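Local coordinates for actin binding protein family protein (Entamoeba histolytica HM-1:IMSS, PDB 6K2F), which probably binds actin monomers and inhibits their polymerization, as a twinfilin represented here by its N-terminal ADF-homology domain, at residues T113-I118 with S129-F134; I64-E69 with K79-A84; K54-G59 with T121-F126; G21-A26 with A37-T42. All blocks are in the same frame, centred on the assembly; numbering follows the deposited sequence.

Contact 1: T113-I118 with S129-F134; sequences TFLYEI and SGYEAF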
loop_
_atom_site.group_PDB
_atom_site.type_symbol
_atom_site.label_atom_id
_atom_site.label_comp_id
_atom_site.label_asym_id
_atom_site.label_seq_id
_atom_site.Cartn_x
_atom_site.Cartn_y
_atom_site.Cartn_z
ATOM N N THR A 113 1.623 7.876 -17.675
ATOM C CA THR A 113 1.687 6.882 -16.585
ATOM C C THR A 113 2.939 7.113 -15.740
ATOM O O THR A 113 2.836 7.011 -14.498
ATOM C CB THR A 113 1.717 5.454 -17.139
ATOM O OG1 THR A 113 0.528 5.270 -17.912
ATOM C CG2 THR A 113 1.839 4.410 -16.048
ATOM N N PHE A 114 4.094 7.279 -16.377
ATOM C CA PHE A 114 5.404 7.189 -15.680
ATOM C C PHE A 114 5.975 8.579 -15.440
ATOM O O PHE A 114 6.190 9.362 -16.369
ATOM C CB PHE A 114 6.371 6.284 -16.433
ATOM C CG PHE A 114 5.859 4.872 -16.465
ATOM C CD1 PHE A 114 5.967 4.066 -15.346
ATOM C CD2 PHE A 114 5.206 4.387 -17.588
ATOM C CE1 PHE A 114 5.481 2.775 -15.360
ATOM C CE2 PHE A 114 4.713 3.097 -17.595
ATOM C CZ PHE A 114 4.848 2.299 -16.488
ATOM N N LEU A 115 6.202 8.861 -14.169
ATOM C CA LEU A 115 6.858 10.112 -13.729
ATOM C C LEU A 115 8.337 9.996 -14.100
ATOM O O LEU A 115 8.894 10.941 -14.695
ATOM C CB LEU A 115 6.638 10.214 -12.218
ATOM C CG LEU A 115 7.224 11.437 -11.530
ATOM C CD1 LEU A 115 6.397 12.667 -11.850
ATOM C CD2 LEU A 115 7.299 11.211 -10.031
ATOM N N TYR A 116 8.940 8.842 -13.796
ATOM C CA TYR A 116 10.355 8.570 -14.109
ATOM C C TYR A 116 10.526 7.121 -14.548
ATOM O O TYR A 116 9.813 6.236 -14.045
ATOM C CB TYR A 116 11.242 8.754 -12.877
ATOM C CG TYR A 116 11.263 10.156 -12.342
ATOM C CD1 TYR A 116 11.739 11.200 -13.119
ATOM C CD2 TYR A 116 10.796 10.434 -11.069
ATOM C CE1 TYR A 116 11.768 12.494 -12.638
ATOM C CE2 TYR A 116 10.806 11.730 -10.583
ATOM C CZ TYR A 116 11.295 12.752 -11.364
ATOM O OH TYR A 116 11.336 14.025 -10.875
ATOM N N GLU A 117 11.512 6.912 -15.410
ATOM C CA GLU A 117 12.034 5.572 -15.736
ATOM C C GLU A 117 13.445 5.539 -15.165
ATOM O O GLU A 117 14.274 6.361 -15.617
ATOM C CB GLU A 117 11.929 5.342 -17.235
ATOM C CG GLU A 117 10.495 5.464 -17.745
ATOM C CD GLU A 117 10.327 5.088 -19.207
ATOM O OE1 GLU A 117 11.332 4.683 -19.812
ATOM O OE2 GLU A 117 9.195 5.204 -19.737
ATOM N N ILE A 118 13.713 4.630 -14.246
ATOM C CA ILE A 118 14.986 4.540 -13.486
ATOM C C ILE A 118 15.698 3.240 -13.864
ATOM O O ILE A 118 15.232 2.143 -13.479
ATOM C CB ILE A 118 14.761 4.658 -11.977
ATOM C CG1 ILE A 118 13.997 5.932 -11.643
ATOM C CG2 ILE A 118 16.093 4.580 -11.247
ATOM C CD1 ILE A 118 13.640 6.076 -10.186
ATOM N N SER A 129 17.295 5.170 -0.681
ATOM C CA SER A 129 18.616 5.785 -0.932
ATOM C C SER A 129 18.845 5.925 -2.434
ATOM O O SER A 129 19.331 7.008 -2.878
ATOM C CB SER A 129 19.722 4.981 -0.301
ATOM O OG SER A 129 19.643 5.045 1.111
ATOM N N GLY A 130 18.559 4.857 -3.182
ATOM C CA GLY A 130 18.784 4.849 -4.630
ATOM C C GLY A 130 17.878 5.851 -5.328
ATOM O O GLY A 130 18.327 6.544 -6.273
ATOM N N TYR A 131 16.641 5.979 -4.851
ATOM C CA TYR A 131 15.664 6.926 -5.443
ATOM C C TYR A 131 16.136 8.362 -5.215
ATOM O O TYR A 131 16.080 9.201 -6.139
ATOM C CB TYR A 131 14.282 6.700 -4.829
ATOM C CG TYR A 131 13.201 7.534 -5.458
ATOM C CD1 TYR A 131 12.966 7.457 -6.819
ATOM C CD2 TYR A 131 12.469 8.435 -4.710
ATOM C CE1 TYR A 131 11.996 8.245 -7.418
ATOM C CE2 TYR A 131 11.490 9.222 -5.294
ATOM C CZ TYR A 131 11.260 9.130 -6.651
ATOM O OH TYR A 131 10.284 9.885 -7.228
ATOM N N GLU A 132 16.558 8.667 -3.989
ATOM C CA GLU A 132 17.044 10.034 -3.649
ATOM C C GLU A 132 18.268 10.352 -4.518
ATOM O O GLU A 132 18.361 11.468 -5.020
ATOM C CB GLU A 132 17.303 10.123 -2.150
ATOM C CG GLU A 132 16.025 10.032 -1.318
ATOM C CD GLU A 132 15.014 11.164 -1.493
ATOM O OE1 GLU A 132 15.395 12.230 -2.031
ATOM O OE2 GLU A 132 13.838 10.983 -1.085
ATOM N N ALA A 133 19.148 9.377 -4.748
ATOM C CA ALA A 133 20.356 9.571 -5.583
ATOM C C ALA A 133 19.943 9.853 -7.027
ATOM O O ALA A 133 20.548 10.733 -7.655
ATOM C CB ALA A 133 21.259 8.364 -5.495
ATOM N N PHE A 134 18.950 9.124 -7.530
ATOM C CA PHE A 134 18.406 9.343 -8.897
ATOM C C PHE A 134 17.884 10.778 -9.001
ATOM O O PHE A 134 18.204 11.477 -9.990
ATOM C CB PHE A 134 17.292 8.353 -9.235
ATOM C CG PHE A 134 16.521 8.738 -10.477
ATOM C CD1 PHE A 134 17.017 8.462 -11.744
ATOM C CD2 PHE A 134 15.332 9.430 -10.386
ATOM C CE1 PHE A 134 16.311 8.831 -12.877
ATOM C CE2 PHE A 134 14.628 9.819 -11.520
ATOM C CZ PHE A 134 15.117 9.510 -12.765
#
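The ring of F134, reaching out from helix 127-137, packs against both Y116 and I118 of strand 114-120. With CG anti to the backbone N (chi1 167°), the ring is carried off the helix toward these two residues. Beyond CB, F134 CG and CD2 approach I118 CD1, the CD2 to CD1 distance being 3.8 Å, while F134 CD1 lies beside both CG1 and CG2 of I118. CE1 stays near I118 CG1. Farther out, F134 CE2 stands over the rim of one Y116 face, 3.5 Å from Y116 CG, and CZ divides its contacts between Y116 CD1 and I118 CG1. The two rings thus form a T-shaped pair, F134 edge to Y116 face, with planes 71° apart. I118 CG1 sits almost exactly on the F134 ring normal, 3.7 Å from the centroid, a CH-pi contact. The I118 CD1 methyl also meets the edge of Y131, 3.7 Å from Y131 CD1, and Y131 OH lies at the edge of the Y116 ring. I118 and Y131 continue onto L83 and L81 of strand 77-85. Across the contact dispersion and ring-ring geometry dominate, so fit of shape, more than directional polar bonding, probably sets how these segments meet.

Contact 2: I64-E69 with K79-A84; sequences ILFRTE and KWLLLA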
loop_
_atom_site.group_PDB
_atom_site.type_symbol
_atom_site.label_atom_id
_atom_site.label_comp_id
_atom_site.label_asym_id
_atom_site.label_seq_id
_atom_site.Cartn_x
_atom_site.Cartn_y
_atom_site.Cartn_z
ATOM N N ILE A 64 10.172 -3.269 -12.110
ATOM C CA ILE A 64 9.226 -2.961 -11.003
ATOM C C ILE A 64 8.406 -1.752 -11.432
ATOM O O ILE A 64 8.987 -0.730 -11.758
ATOM C CB ILE A 64 9.922 -2.612 -9.678
ATOM C CG1 ILE A 64 10.985 -3.624 -9.259
ATOM C CG2 ILE A 64 8.845 -2.410 -8.615
ATOM C CD1 ILE A 64 10.426 -4.869 -8.731
ATOM N N LEU A 65 7.090 -1.909 -11.476
ATOM C CA LEU A 65 6.154 -0.786 -11.672
ATOM C C LEU A 65 5.746 -0.312 -10.286
ATOM O O LEU A 65 5.066 -1.064 -9.591
ATOM C CB LEU A 65 4.963 -1.254 -12.499
ATOM C CG LEU A 65 5.329 -1.892 -13.827
ATOM C CD1 LEU A 65 4.093 -2.376 -14.547
ATOM C CD2 LEU A 65 6.116 -0.923 -14.678
ATOM N N PHE A 66 6.250 0.840 -9.887
ATOM C CA PHE A 66 6.161 1.320 -8.495
ATOM C C PHE A 66 5.251 2.554 -8.471
ATOM O O PHE A 66 5.544 3.583 -9.063
ATOM C CB PHE A 66 7.552 1.620 -7.960
ATOM C CG PHE A 66 7.595 1.793 -6.468
ATOM C CD1 PHE A 66 7.221 2.999 -5.907
ATOM C CD2 PHE A 66 8.037 0.770 -5.641
ATOM C CE1 PHE A 66 7.274 3.179 -4.539
ATOM C CE2 PHE A 66 8.041 0.940 -4.264
ATOM C CZ PHE A 66 7.672 2.144 -3.721
ATOM N N ARG A 67 4.166 2.446 -7.745
ATOM C CA ARG A 67 3.127 3.502 -7.707
ATOM C C ARG A 67 3.586 4.660 -6.817
ATOM O O ARG A 67 4.018 4.412 -5.694
ATOM C CB ARG A 67 1.815 2.915 -7.195
ATOM C CG ARG A 67 0.645 3.879 -7.311
ATOM C CD ARG A 67 -0.660 3.307 -6.787
ATOM N NE ARG A 67 -0.530 2.817 -5.423
ATOM C CZ ARG A 67 -0.465 3.562 -4.327
ATOM N NH1 ARG A 67 -0.518 4.882 -4.402
ATOM N NH2 ARG A 67 -0.355 2.988 -3.142
ATOM N N THR A 68 3.502 5.886 -7.317
ATOM C CA THR A 68 3.803 7.095 -6.519
ATOM C C THR A 68 2.557 7.510 -5.744
ATOM O O THR A 68 1.494 6.873 -5.871
ATOM C CB THR A 68 4.293 8.273 -7.371
ATOM O OG1 THR A 68 3.195 8.875 -8.060
ATOM C CG2 THR A 68 5.376 7.858 -8.341
ATOM N N GLU A 69 2.642 8.622 -4.998
ATOM C CA GLU A 69 1.484 9.235 -4.295
ATOM C C GLU A 69 0.813 10.317 -5.143
ATOM O O GLU A 69 -0.140 10.935 -4.659
ATOM C CB GLU A 69 1.955 9.836 -2.974
ATOM C CG GLU A 69 2.337 8.793 -1.944
ATOM C CD GLU A 69 1.229 7.797 -1.664
ATOM O OE1 GLU A 69 0.113 8.226 -1.316
ATOM O OE2 GLU A 69 1.464 6.610 -1.870
ATOM N N LYS A 79 0.456 8.396 -11.009
ATOM C CA LYS A 79 1.778 8.368 -11.676
ATOM C C LYS A 79 2.625 7.248 -11.057
ATOM O O LYS A 79 2.498 6.973 -9.864
ATOM C CB LYS A 79 2.456 9.724 -11.518
ATOM C CG LYS A 79 1.753 10.867 -12.236
ATOM C CD LYS A 79 2.370 11.166 -13.546
ATOM C CE LYS A 79 1.715 12.294 -14.314
ATOM N NZ LYS A 79 2.351 12.413 -15.645
ATOM N N TRP A 80 3.455 6.610 -11.867
ATOM C CA TRP A 80 4.288 5.450 -11.472
ATOM C C TRP A 80 5.762 5.725 -11.780
ATOM O O TRP A 80 6.070 6.627 -12.570
ATOM C CB TRP A 80 3.825 4.208 -12.228
ATOM C CG TRP A 80 2.433 3.764 -11.893
ATOM C CD1 TRP A 80 1.266 4.402 -12.181
ATOM C CD2 TRP A 80 2.080 2.580 -11.167
ATOM N NE1 TRP A 80 0.208 3.694 -11.687
ATOM C CE2 TRP A 80 0.668 2.570 -11.063
ATOM C CE3 TRP A 80 2.799 1.495 -10.664
ATOM C CZ2 TRP A 80 -0.016 1.525 -10.449
ATOM C CZ3 TRP A 80 2.119 0.461 -10.070
ATOM C CH2 TRP A 80 0.731 0.483 -9.951
ATOM N N LEU A 81 6.623 4.944 -11.142
ATOM C CA LEU A 81 8.036 4.796 -11.539
ATOM C C LEU A 81 8.177 3.481 -12.287
ATOM O O LEU A 81 7.578 2.470 -11.870
ATOM C CB LEU A 81 8.943 4.764 -10.310
ATOM C CG LEU A 81 8.692 5.833 -9.261
ATOM C CD1 LEU A 81 9.576 5.561 -8.058
ATOM C CD2 LEU A 81 8.905 7.205 -9.837
ATOM N N LEU A 82 8.962 3.498 -13.348
ATOM C CA LEU A 82 9.413 2.247 -13.987
ATOM C C LEU A 82 10.835 2.012 -13.498
ATOM O O LEU A 82 11.718 2.808 -13.845
ATOM C CB LEU A 82 9.344 2.380 -15.508
ATOM C CG LEU A 82 9.925 1.172 -16.255
ATOM C CD1 LEU A 82 9.239 -0.123 -15.855
ATOM C CD2 LEU A 82 9.839 1.404 -17.750
ATOM N N LEU A 83 11.018 1.007 -12.653
ATOM C CA LEU A 83 12.358 0.627 -12.156
ATOM C C LEU A 83 12.819 -0.525 -13.036
ATOM O O LEU A 83 12.094 -1.518 -13.123
ATOM C CB LEU A 83 12.269 0.206 -10.694
ATOM C CG LEU A 83 11.574 1.192 -9.755
ATOM C CD1 LEU A 83 11.616 0.668 -8.331
ATOM C CD2 LEU A 83 12.179 2.578 -9.836
ATOM N N ALA A 84 13.954 -0.386 -13.698
ATOM C CA ALA A 84 14.457 -1.476 -14.553
ATOM C C ALA A 84 15.790 -1.903 -13.958
ATOM O O ALA A 84 16.759 -1.109 -14.041
ATOM C CB ALA A 84 14.601 -1.018 -15.966
#
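R67 lies across W80 in a non-hydrogen-bonded pair of strands 62-68 and 77-85, its CB over a face of the indole, 3.7 Å from the centroid of the six-membered ring, a CH-pi contact. The guanidinium stands nearly perpendicular to that ring (89°) and turns to G21 O through NE, while W80 NE1 reaches N16 of helix 6-18. On the same face L65 and L82 run side by side, L65 CD2 and L82 CD1 pressed to 3.4 Å, tighter than usual van der Waals contact. The other face carries I64 against L83 (CB to CB 3.8 Å) and F66 beside L81. Between the faces, paired backbone bonds join I64 to L83 and F66 to L81; F66 N to L81 O is 2.9 Å and almost straight. T68 stays buried, its CG2 against L81 CD2. K79 O takes two donors from it: T68 N in the carbonyl plane at 2.9 Å, and T68 OG1 at 2.7 Å from above that plane, a position set by chi1 of 76°. The contact opens only beyond, where partly exposed K79 bends at chi2 and leads its ammonium away to S112 O, and exposed E69 makes a long salt bridge with R67 and a firmer one with R22. This buried antiparallel pairing belongs to the middle of the mixed beta-sheet, flanked by helices, of the ADF-homology fold.

Contact 3: K54-G59 with T121-F126; sequences KYLVEG and TVFSDF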
loop_
_atom_site.group_PDB
_atom_site.type_symbol
_atom_site.label_atom_id
_atom_site.label_comp_id
_atom_site.label_asym_id
_atom_site.label_seq_id
_atom_site.Cartn_x
_atom_site.Cartn_y
_atom_site.Cartn_z
ATOM N N LYS A 54 13.774 -6.590 -1.513
ATOM C CA LYS A 54 13.387 -7.972 -1.138
ATOM C C LYS A 54 12.996 -8.797 -2.379
ATOM O O LYS A 54 12.965 -10.032 -2.278
ATOM C CB LYS A 54 12.166 -7.952 -0.216
ATOM C CG LYS A 54 12.357 -7.364 1.175
ATOM C CD LYS A 54 11.138 -7.621 2.059
ATOM C CE LYS A 54 11.421 -7.589 3.548
ATOM N NZ LYS A 54 11.601 -6.204 4.043
ATOM N N TYR A 55 12.677 -8.148 -3.499
ATOM C CA TYR A 55 12.138 -8.808 -4.707
ATOM C C TYR A 55 13.184 -8.956 -5.804
ATOM O O TYR A 55 13.051 -9.874 -6.599
ATOM C CB TYR A 55 10.967 -7.982 -5.226
ATOM C CG TYR A 55 9.734 -8.148 -4.379
ATOM C CD1 TYR A 55 9.536 -7.398 -3.233
ATOM C CD2 TYR A 55 8.776 -9.091 -4.691
ATOM C CE1 TYR A 55 8.420 -7.575 -2.430
ATOM C CE2 TYR A 55 7.635 -9.258 -3.917
ATOM C CZ TYR A 55 7.445 -8.484 -2.788
ATOM O OH TYR A 55 6.324 -8.677 -2.026
ATOM N N LEU A 56 14.196 -8.101 -5.841
ATOM C CA LEU A 56 15.240 -8.241 -6.881
ATOM C C LEU A 56 16.026 -9.529 -6.649
ATOM O O LEU A 56 16.222 -9.968 -5.489
ATOM C CB LEU A 56 16.145 -7.009 -6.893
ATOM C CG LEU A 56 15.440 -5.672 -7.156
ATOM C CD1 LEU A 56 16.428 -4.513 -7.153
ATOM C CD2 LEU A 56 14.674 -5.698 -8.478
ATOM N N VAL A 57 16.441 -10.158 -7.735
ATOM C CA VAL A 57 17.285 -11.376 -7.675
ATOM C C VAL A 57 18.608 -11.033 -8.353
ATOM O O VAL A 57 18.593 -10.636 -9.511
ATOM C CB VAL A 57 16.610 -12.575 -8.357
ATOM C CG1 VAL A 57 17.526 -13.773 -8.339
ATOM C CG2 VAL A 57 15.274 -12.919 -7.705
ATOM N N GLU A 58 19.714 -11.128 -7.627
ATOM C CA GLU A 58 21.010 -10.634 -8.160
ATOM C C GLU A 58 21.337 -11.355 -9.474
ATOM O O GLU A 58 21.225 -12.599 -9.546
ATOM C CB GLU A 58 22.118 -10.757 -7.119
ATOM C CG GLU A 58 23.437 -10.141 -7.568
ATOM C CD GLU A 58 24.316 -11.006 -8.447
ATOM O OE1 GLU A 58 24.141 -12.257 -8.453
ATOM O OE2 GLU A 58 25.266 -10.458 -9.053
ATOM N N GLY A 59 21.682 -10.570 -10.490
ATOM C CA GLY A 59 22.087 -11.067 -11.819
ATOM C C GLY A 59 20.914 -11.348 -12.725
ATOM O O GLY A 59 21.191 -11.663 -13.897
ATOM N N THR A 121 21.674 -0.999 -12.124
ATOM C CA THR A 121 22.446 -2.239 -12.424
ATOM C C THR A 121 22.780 -2.994 -11.145
ATOM O O THR A 121 23.306 -4.098 -11.259
ATOM C CB THR A 121 23.702 -1.905 -13.233
ATOM O OG1 THR A 121 24.614 -1.186 -12.393
ATOM C CG2 THR A 121 23.364 -1.102 -14.477
ATOM N N VAL A 122 22.536 -2.398 -9.983
ATOM C CA VAL A 122 22.838 -3.027 -8.662
ATOM C C VAL A 122 21.653 -2.713 -7.747
ATOM O O VAL A 122 20.930 -1.717 -7.998
ATOM C CB VAL A 122 24.170 -2.521 -8.085
ATOM C CG1 VAL A 122 25.359 -2.938 -8.916
ATOM C CG2 VAL A 122 24.170 -1.020 -7.967
ATOM N N PHE A 123 21.450 -3.522 -6.726
ATOM C CA PHE A 123 20.362 -3.319 -5.745
ATOM C C PHE A 123 20.436 -1.920 -5.135
ATOM O O PHE A 123 19.376 -1.287 -4.898
ATOM C CB PHE A 123 20.436 -4.345 -4.629
ATOM C CG PHE A 123 19.994 -5.747 -4.972
ATOM C CD1 PHE A 123 19.984 -6.229 -6.269
ATOM C CD2 PHE A 123 19.632 -6.596 -3.940
ATOM C CE1 PHE A 123 19.578 -7.520 -6.529
ATOM C CE2 PHE A 123 19.222 -7.891 -4.204
ATOM C CZ PHE A 123 19.192 -8.342 -5.494
ATOM N N SER A 124 21.634 -1.418 -4.898
ATOM C CA SER A 124 21.863 -0.129 -4.208
ATOM C C SER A 124 21.445 1.048 -5.111
ATOM O O SER A 124 21.401 2.191 -4.607
ATOM C CB SER A 124 23.293 -0.025 -3.737
ATOM O OG SER A 124 24.218 -0.029 -4.818
ATOM N N ASP A 125 21.134 0.808 -6.382
ATOM C CA ASP A 125 20.508 1.834 -7.259
ATOM C C ASP A 125 19.033 2.042 -6.932
ATOM O O ASP A 125 18.425 3.002 -7.482
ATOM C CB ASP A 125 20.647 1.503 -8.738
ATOM C CG ASP A 125 22.059 1.656 -9.263
ATOM O OD1 ASP A 125 22.853 2.484 -8.701
ATOM O OD2 ASP A 125 22.382 0.925 -10.235
ATOM N N PHE A 126 18.465 1.186 -6.098
ATOM C CA PHE A 126 17.037 1.221 -5.730
ATOM C C PHE A 126 16.922 1.406 -4.227
ATOM O O PHE A 126 17.890 1.832 -3.568
ATOM C CB PHE A 126 16.368 -0.020 -6.325
ATOM C CG PHE A 126 16.543 -0.115 -7.820
ATOM C CD1 PHE A 126 15.851 0.731 -8.670
ATOM C CD2 PHE A 126 17.387 -1.055 -8.396
ATOM C CE1 PHE A 126 16.012 0.673 -10.046
ATOM C CE2 PHE A 126 17.517 -1.138 -9.781
ATOM C CZ PHE A 126 16.834 -0.277 -10.606
#
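D125 OD2 is gripped by two backbone amides of the turn that brings F123 and F126 to L56: T121 N donates to its anti lone pair at 2.8 Å, and V122 N adds a weak bond at 3.3 Å. A backbone bond from F126 N to F123 O helps shape the short 3-10 segment 123-125. From it F123 reaches past L56, the two side chains running in opposite directions. L56 CB rests over one face of the F123 ring toward the rim, 3.5 Å from F123 CE1, in a CH-pi contact 26° off the ring normal. In the ADF-homology fold this joins the loop between helix 45-49 and strand 62-68 to the connection from strand 114-120 into the last helix of this domain, 127-137. The far end of F123 comes up to the backbone of 56-58: CZ lies 3.4 Å from L56 O, and V57 C and E58 N border the ring at its edge. L56 CG stands anti to its own carbonyl carbon (chi1 -59°), sending the branch toward F126, where L56 CD1 meets F126 CD2 at 3.8 Å with the side chains about at right angles. Y85 of strand 77-85 packs on L56 and F126 and meets F123 edge-to-face, while the carboxylate of E58 turns to R89.

Contact 4: G21-A26 with A37-T42; sequences GRFIQA and AIEQGT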
loop_
_atom_site.group_PDB
_atom_site.type_symbol
_atom_site.label_atom_id
_atom_site.label_comp_id
_atom_site.label_asym_id
_atom_site.label_seq_id
_atom_site.Cartn_x
_atom_site.Cartn_y
_atom_site.Cartn_z
ATOM N N GLY A 21 -2.464 -1.193 -3.858
ATOM C CA GLY A 21 -1.186 -1.923 -3.803
ATOM C C GLY A 21 -0.092 -0.949 -4.146
ATOM O O GLY A 21 -0.426 0.178 -4.571
ATOM N N ARG A 22 1.162 -1.362 -4.030
ATOM C CA ARG A 22 2.291 -0.441 -4.250
ATOM C C ARG A 22 3.035 -0.787 -5.538
ATOM O O ARG A 22 3.406 0.150 -6.266
ATOM C CB ARG A 22 3.225 -0.449 -3.044
ATOM C CG ARG A 22 4.407 0.494 -3.217
ATOM C CD ARG A 22 4.026 1.961 -3.385
ATOM N NE ARG A 22 3.467 2.497 -2.159
ATOM C CZ ARG A 22 2.938 3.699 -2.024
ATOM N NH1 ARG A 22 2.848 4.524 -3.055
ATOM N NH2 ARG A 22 2.456 4.074 -0.853
ATOM N N PHE A 23 3.404 -2.048 -5.757
ATOM C CA PHE A 23 4.200 -2.331 -6.963
ATOM C C PHE A 23 3.958 -3.730 -7.508
ATOM O O PHE A 23 3.489 -4.619 -6.816
ATOM C CB PHE A 23 5.679 -2.041 -6.715
ATOM C CG PHE A 23 6.435 -2.904 -5.744
ATOM C CD1 PHE A 23 6.914 -4.145 -6.105
ATOM C CD2 PHE A 23 6.827 -2.384 -4.524
ATOM C CE1 PHE A 23 7.727 -4.858 -5.246
ATOM C CE2 PHE A 23 7.649 -3.100 -3.669
ATOM C CZ PHE A 23 8.093 -4.338 -4.030
ATOM N N ILE A 24 4.319 -3.844 -8.775
ATOM C CA ILE A 24 4.238 -5.103 -9.556
ATOM C C ILE A 24 5.626 -5.365 -10.108
ATOM O O ILE A 24 6.187 -4.490 -10.743
ATOM C CB ILE A 24 3.211 -5.001 -10.690
ATOM C CG1 ILE A 24 1.826 -4.642 -10.156
ATOM C CG2 ILE A 24 3.214 -6.291 -11.497
ATOM C CD1 ILE A 24 0.848 -4.172 -11.232
ATOM N N GLN A 25 6.180 -6.520 -9.802
ATOM C CA GLN A 25 7.450 -6.956 -10.411
ATOM C C GLN A 25 7.075 -7.755 -11.641
ATOM O O GLN A 25 6.111 -8.565 -11.542
ATOM C CB GLN A 25 8.280 -7.811 -9.469
ATOM C CG GLN A 25 9.640 -8.184 -10.049
ATOM C CD GLN A 25 10.431 -8.965 -9.033
ATOM O OE1 GLN A 25 9.871 -9.690 -8.219
ATOM N NE2 GLN A 25 11.736 -8.823 -9.089
ATOM N N ALA A 26 7.757 -7.513 -12.752
ATOM C CA ALA A 26 7.457 -8.232 -14.005
ATOM C C ALA A 26 8.759 -8.722 -14.624
ATOM O O ALA A 26 9.792 -8.070 -14.471
ATOM C CB ALA A 26 6.694 -7.340 -14.948
ATOM N N ALA A 37 5.569 -10.867 -9.265
ATOM C CA ALA A 37 5.183 -10.675 -7.856
ATOM C C ALA A 37 4.432 -9.362 -7.721
ATOM O O ALA A 37 4.611 -8.466 -8.577
ATOM C CB ALA A 37 6.416 -10.642 -6.978
ATOM N N ILE A 38 3.597 -9.296 -6.698
ATOM C CA ILE A 38 2.817 -8.073 -6.372
ATOM C C ILE A 38 3.053 -7.767 -4.902
ATOM O O ILE A 38 2.902 -8.680 -4.073
ATOM C CB ILE A 38 1.335 -8.281 -6.676
ATOM C CG1 ILE A 38 1.118 -8.667 -8.141
ATOM C CG2 ILE A 38 0.562 -7.040 -6.274
ATOM C CD1 ILE A 38 -0.187 -9.368 -8.373
ATOM N N GLU A 39 3.374 -6.514 -4.591
ATOM C CA GLU A 39 3.577 -6.038 -3.208
ATOM C C GLU A 39 2.472 -5.037 -2.866
ATOM O O GLU A 39 2.370 -3.990 -3.552
ATOM C CB GLU A 39 4.953 -5.391 -3.078
ATOM C CG GLU A 39 5.201 -4.748 -1.727
ATOM C CD GLU A 39 5.011 -5.648 -0.524
ATOM O OE1 GLU A 39 5.707 -6.705 -0.457
ATOM O OE2 GLU A 39 4.184 -5.302 0.353
ATOM N N GLN A 40 1.702 -5.354 -1.825
ATOM C CA GLN A 40 0.598 -4.504 -1.320
ATOM C C GLN A 40 1.202 -3.199 -0.814
ATOM O O GLN A 40 0.590 -2.144 -1.031
ATOM C CB GLN A 40 -0.151 -5.235 -0.213
ATOM C CG GLN A 40 -1.213 -4.384 0.456
ATOM C CD GLN A 40 -2.283 -3.992 -0.527
ATOM O OE1 GLN A 40 -2.830 -4.827 -1.248
ATOM N NE2 GLN A 40 -2.602 -2.709 -0.541
ATOM N N GLY A 41 2.337 -3.282 -0.126
ATOM C CA GLY A 41 2.954 -2.109 0.513
ATOM C C GLY A 41 2.004 -1.457 1.507
ATOM O O GLY A 41 1.153 -2.149 2.117
ATOM N N THR A 42 2.155 -0.147 1.687
ATOM C CA THR A 42 1.514 0.642 2.754
ATOM C C THR A 42 1.126 2.012 2.181
ATOM O O THR A 42 1.299 2.246 0.974
ATOM C CB THR A 42 2.434 0.782 3.981
ATOM O OG1 THR A 42 3.499 1.663 3.647
ATOM C CG2 THR A 42 2.994 -0.540 4.461
#
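The ring of F23 turns one face to E39, whose CB stands above the ring centre, 3.4 Å from the centroid and close to its normal, a short CH-pi contact. F23 takes the crowded torsion between its backbone N and carbonyl carbon (chi1 67°), which swings the ring back over the neighbouring strand; E39 CG follows it to 3.5 Å from F23 CE2. The E39 carboxylate is inclined to the ring by 55°; OE2 accepts G41 N through its anti lone pair, at 2.8 Å, and OE1 reaches Y55 OH. In the backbone, E39 O accepts both R22 N (2.9 Å) and F23 N (3.1 Å), a classic beta bulge at the open end of the hairpin, away from its turn. The bulge points R22 to the far segment. Bent at chi2 and chi3, its chain delivers NH2 to T42 O at 2.8 Å, with both groups tilted from each other's planes, while NE and NH1 hold D48 and E69. On the same face as F23, the extended Q25 brings OE1 to 3.8 Å from A37 CB, and its NE2 goes on to Y55 O and S62. I24 and I38 face the other way, onto M15 of helix 6-18, whereas F23 and Q25 touch I64 of strand 62-68, the next strand of the sheet; just past strand 32-39, Q40 and T42 pack against H119 and E117 of the second subunit.

Contact 2 is the buried core pairing, and contacts 1, 3 and 4, each partly buried, all touch it. Contacts 2 and 4 are antiparallel strand pairs held by backbone hydrogen bonds and linked through neighbouring strands 62-68 and 23-29, with R22 and E69 forming a salt bridge between them; both hold a buried arginine. Contacts 1 and 3 instead rely on aromatic and aliphatic side chains, one fixing a helix to the sheet, the other joining two loops. Strands 77-85 and 114-120 carry contact 2 into contact 1, and F126 ties contact 3 to both. Y55 connects contact 3 to contact 4, the only one of the four that a second subunit touches.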